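Local coordinates for GrpU microcompartment shell protein (Pectobacterium wasabiae, PDB 4OLP), which probably forms part of the shell of a glycyl-radical-type bacterial microcompartment and is linked to iron-sulfur cluster binding, at residues Thr13-Met16 with Leu17-Met21; Gly80-Ala83 with Ala84-Ala88. All coordinates share one frame; numbering follows the deposited sequence.

Interaction 1: residues Thr13-Met16 with Leu17-Met21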
# COMPACT_ATOMS: atom_id res chain seq x y z
N THR B 13 7.55 6.94 25.21
CA THR B 13 6.32 6.85 24.45
C THR B 13 6.17 8.10 23.59
O THR B 13 5.80 8.02 22.40
CB THR B 13 5.11 6.67 25.37
OG1 THR B 13 5.23 5.43 26.08
CG2 THR B 13 3.81 6.67 24.57
N LEU B 14 6.45 9.25 24.18
CA LEU B 14 6.41 10.52 23.45
C LEU B 14 7.41 10.55 22.30
O LEU B 14 7.09 10.97 21.20
CB LEU B 14 6.70 11.67 24.39
CG LEU B 14 5.61 11.88 25.42
CD1 LEU B 14 6.13 12.69 26.61
CD2 LEU B 14 4.42 12.56 24.78
N ALA B 15 8.61 10.04 22.57
CA ALA B 15 9.64 9.93 21.55
C ALA B 15 9.19 9.07 20.35
O ALA B 15 9.48 9.39 19.21
CB ALA B 15 10.91 9.39 22.16
N MET B 16 8.50 7.96 20.63
CA MET B 16 8.04 7.05 19.58
C MET B 16 7.02 7.73 18.68
O MET B 16 7.05 7.58 17.45
CB MET B 16 7.43 5.77 20.18
CG MET B 16 8.49 4.74 20.53
SD MET B 16 7.91 3.35 21.55
CE MET B 16 6.83 2.47 20.42
N LEU B 17 6.13 8.48 19.31
CA LEU B 17 5.08 9.18 18.58
C LEU B 17 5.65 10.33 17.78
O LEU B 17 5.23 10.50 16.64
CB LEU B 17 4.00 9.67 19.54
CG LEU B 17 3.14 8.52 20.10
CD1 LEU B 17 2.27 9.03 21.24
CD2 LEU B 17 2.26 7.87 19.04
N LYS B 18 6.60 11.08 18.35
CA LYS B 18 7.24 12.21 17.66
C LYS B 18 7.94 11.79 16.39
O LYS B 18 7.87 12.48 15.38
CB LYS B 18 8.23 12.93 18.56
CG LYS B 18 7.56 13.81 19.59
CD LYS B 18 8.58 14.65 20.32
CE LYS B 18 7.87 15.69 21.17
NZ LYS B 18 8.83 16.63 21.81
N ARG B 19 8.58 10.63 16.42
CA ARG B 19 9.20 10.05 15.23
C ARG B 19 8.18 9.81 14.14
O ARG B 19 8.52 9.85 12.98
CB ARG B 19 9.84 8.71 15.54
CG ARG B 19 11.27 8.85 16.00
CD ARG B 19 11.49 7.86 17.12
NE ARG B 19 12.40 8.35 18.15
CZ ARG B 19 12.72 7.67 19.25
NH1 ARG B 19 12.23 6.44 19.45
NH2 ARG B 19 13.55 8.20 20.14
N ARG B 20 6.94 9.57 14.51
CA ARG B 20 5.93 9.25 13.54
C ARG B 20 4.99 10.40 13.19
O ARG B 20 3.95 10.18 12.56
CB ARG B 20 5.09 8.09 14.02
CG ARG B 20 5.66 6.72 13.73
CD ARG B 20 4.54 6.09 12.93
NE ARG B 20 4.46 4.65 12.75
CZ ARG B 20 3.31 4.00 12.53
NH1 ARG B 20 2.14 4.65 12.52
NH2 ARG B 20 3.30 2.69 12.35
N MET B 21 5.35 11.62 13.59
CA MET B 21 4.61 12.80 13.17
C MET B 21 5.48 13.76 12.36
O MET B 21 6.70 13.67 12.38
CB MET B 21 3.93 13.50 14.32
CG MET B 21 4.75 13.69 15.57
SD MET B 21 3.61 13.86 16.98
CE MET B 21 3.59 15.64 17.10
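Three backbone hydrogen bonds step from residues 13-16 to residues 17-19. L17 N reaches T13 O, K18 N reaches L14 O at 2.9 Å and R19 N reaches A15 O at 3.2 Å. Each runs from residue i+4 to residue i with an N-H...O angle of 156° or more, which identifies an alpha-helix, 11-19. R20 N then bonds to L17 O and M21 N to K18 O, an i to i+3 spacing. The helix packs against the antiparallel sheet of the BMC-type fold, L14 and L17 both touching I37 of strand 36-42.

Among the side chains, R19 folds its guanidinium over A15. Bent at its second and third torsions, it turns back along the helix until one guanidinium face meets the methyl of A15, with R19 NH2 3.5 Å from A15 CB and the methyl offset toward the rim of the group. R19 CD also comes within 3.3 Å of A15 O. Where R19 is bent, K18 is extended: its CG, anti to the carbonyl carbon (chi1 -75°), lies 3.3 Å from L14 O, and beyond K18 CG the straight chain leads away from residues 13-16, to E30. L17 CG lies 3.6 Å from T13 O on the buried side.

The polar ends find partners beyond the turn. K18 NZ forms a salt bridge with E30, while R20 NH2 forms one with E64 of the second subunit, and T13 OG1 is hydrogen-bonded to D52 of that same subunit.

Interaction 2: residues Gly80-Ala83 with Ala84-Ala88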
# COMPACT_ATOMS: atom_id res chain seq x y z
N GLY B 80 -3.10 16.24 25.46
CA GLY B 80 -3.56 17.26 26.37
C GLY B 80 -3.81 16.73 27.75
O GLY B 80 -3.20 15.75 28.19
N GLU B 81 -4.69 17.45 28.43
CA GLU B 81 -5.03 17.18 29.80
C GLU B 81 -6.13 16.12 29.84
O GLU B 81 -6.89 15.97 28.87
CB GLU B 81 -5.48 18.47 30.45
CG GLU B 81 -4.36 19.45 30.68
CD GLU B 81 -4.69 20.88 30.22
OE1 GLU B 81 -5.34 21.59 30.97
OE2 GLU B 81 -4.31 21.32 29.10
N VAL B 82 -6.18 15.36 30.94
CA VAL B 82 -6.98 14.13 30.97
C VAL B 82 -8.42 14.43 30.60
O VAL B 82 -9.02 13.67 29.85
CB VAL B 82 -6.97 13.44 32.35
CG1 VAL B 82 -7.65 12.08 32.25
CG2 VAL B 82 -5.55 13.26 32.87
N ALA B 83 -8.96 15.49 31.18
CA ALA B 83 -10.35 15.88 30.95
C ALA B 83 -10.61 16.15 29.48
O ALA B 83 -11.54 15.58 28.88
CB ALA B 83 -10.69 17.12 31.76
N ALA B 84 -9.75 16.98 28.90
CA ALA B 84 -9.86 17.40 27.51
C ALA B 84 -9.74 16.21 26.54
O ALA B 84 -10.55 16.07 25.62
CB ALA B 84 -8.79 18.43 27.22
N VAL B 85 -8.77 15.35 26.78
CA VAL B 85 -8.56 14.21 25.90
C VAL B 85 -9.80 13.33 25.93
O VAL B 85 -10.31 12.94 24.89
CB VAL B 85 -7.31 13.41 26.28
CG1 VAL B 85 -7.22 12.11 25.48
CG2 VAL B 85 -6.06 14.24 26.06
N ASN B 86 -10.28 13.04 27.14
CA ASN B 86 -11.48 12.23 27.32
C ASN B 86 -12.70 12.83 26.69
O ASN B 86 -13.48 12.14 26.04
CB ASN B 86 -11.78 12.03 28.79
CG ASN B 86 -10.88 11.01 29.42
OD1 ASN B 86 -10.65 9.93 28.88
ND2 ASN B 86 -10.38 11.34 30.59
N GLU B 87 -12.87 14.13 26.88
CA GLU B 87 -13.95 14.80 26.23
C GLU B 87 -13.88 14.63 24.72
O GLU B 87 -14.90 14.39 24.11
CB GLU B 87 -13.93 16.26 26.55
CG GLU B 87 -15.09 16.97 25.87
CD GLU B 87 -15.20 18.46 26.15
OE1 GLU B 87 -14.26 19.10 26.69
OE2 GLU B 87 -16.25 19.00 25.81
N ALA B 88 -12.69 14.78 24.14
CA ALA B 88 -12.51 14.73 22.70
C ALA B 88 -12.86 13.36 22.17
O ALA B 88 -13.59 13.24 21.20
CB ALA B 88 -11.09 15.12 22.33
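The carboxamide of N86 lies beside V82, and its nitrogen end does the touching: N86 ND2 lies 3.3 Å from V82 CG1. The two side chains run side by side and point the same way, one turn apart at the start of helix 82-92 in the BMC domain. N86 CG sits beside its own backbone N (chi1 -76°), a torsion that brings the amide near the V82 carbonyl. N86 ND2 is 2.8 Å from V82 O, but the angle is too poor for a hydrogen bond; that oxygen takes the backbone N-H of N86 instead, at 3.1 Å between N86 N and V82 O.

The helix opens with E81 at the N-cap position, directly after strand 74-80. E81 O accepts V85 N in a bond that is almost straight, 169° at the hydrogen, and E87 N donates to A83 O at 2.8 Å. Repeated i to i+4 pairing thus begins as soon as the chain leaves the sheet, where G80 still shares backbone hydrogen bonds with A36. On the sheet side, V82 packs on N7 and N86 on I5 of strand 3-7.

V85 packs against the backbone at the strand-to-helix corner. Its CG2 branch, beside its own backbone N, faces back to the cap: V85 CG2 lies 3.4 Å from E81 O and 3.6 Å from G80 N.

Interaction 1 comes first along the chain, at the end of helix 11-19, and interaction 2 follows at the start of helix 82-92. Their centres lie about 19 Å apart on opposite sides of the chain's centre, and their nearest atoms are about 8 Å apart without touching. The antiparallel sheet relates them: helix 11-19 packs on strand 36-42, whereas helix 82-92 follows directly from strand 74-80, the neighbour of 36-42, and packs on strand 3-7, its other neighbour. Their surroundings in the assembly differ too. Residues 13-21 meet a second subunit, but no other chain of the six-chain assembly touches 80-88, so interaction 1 alone borders a subunit interface.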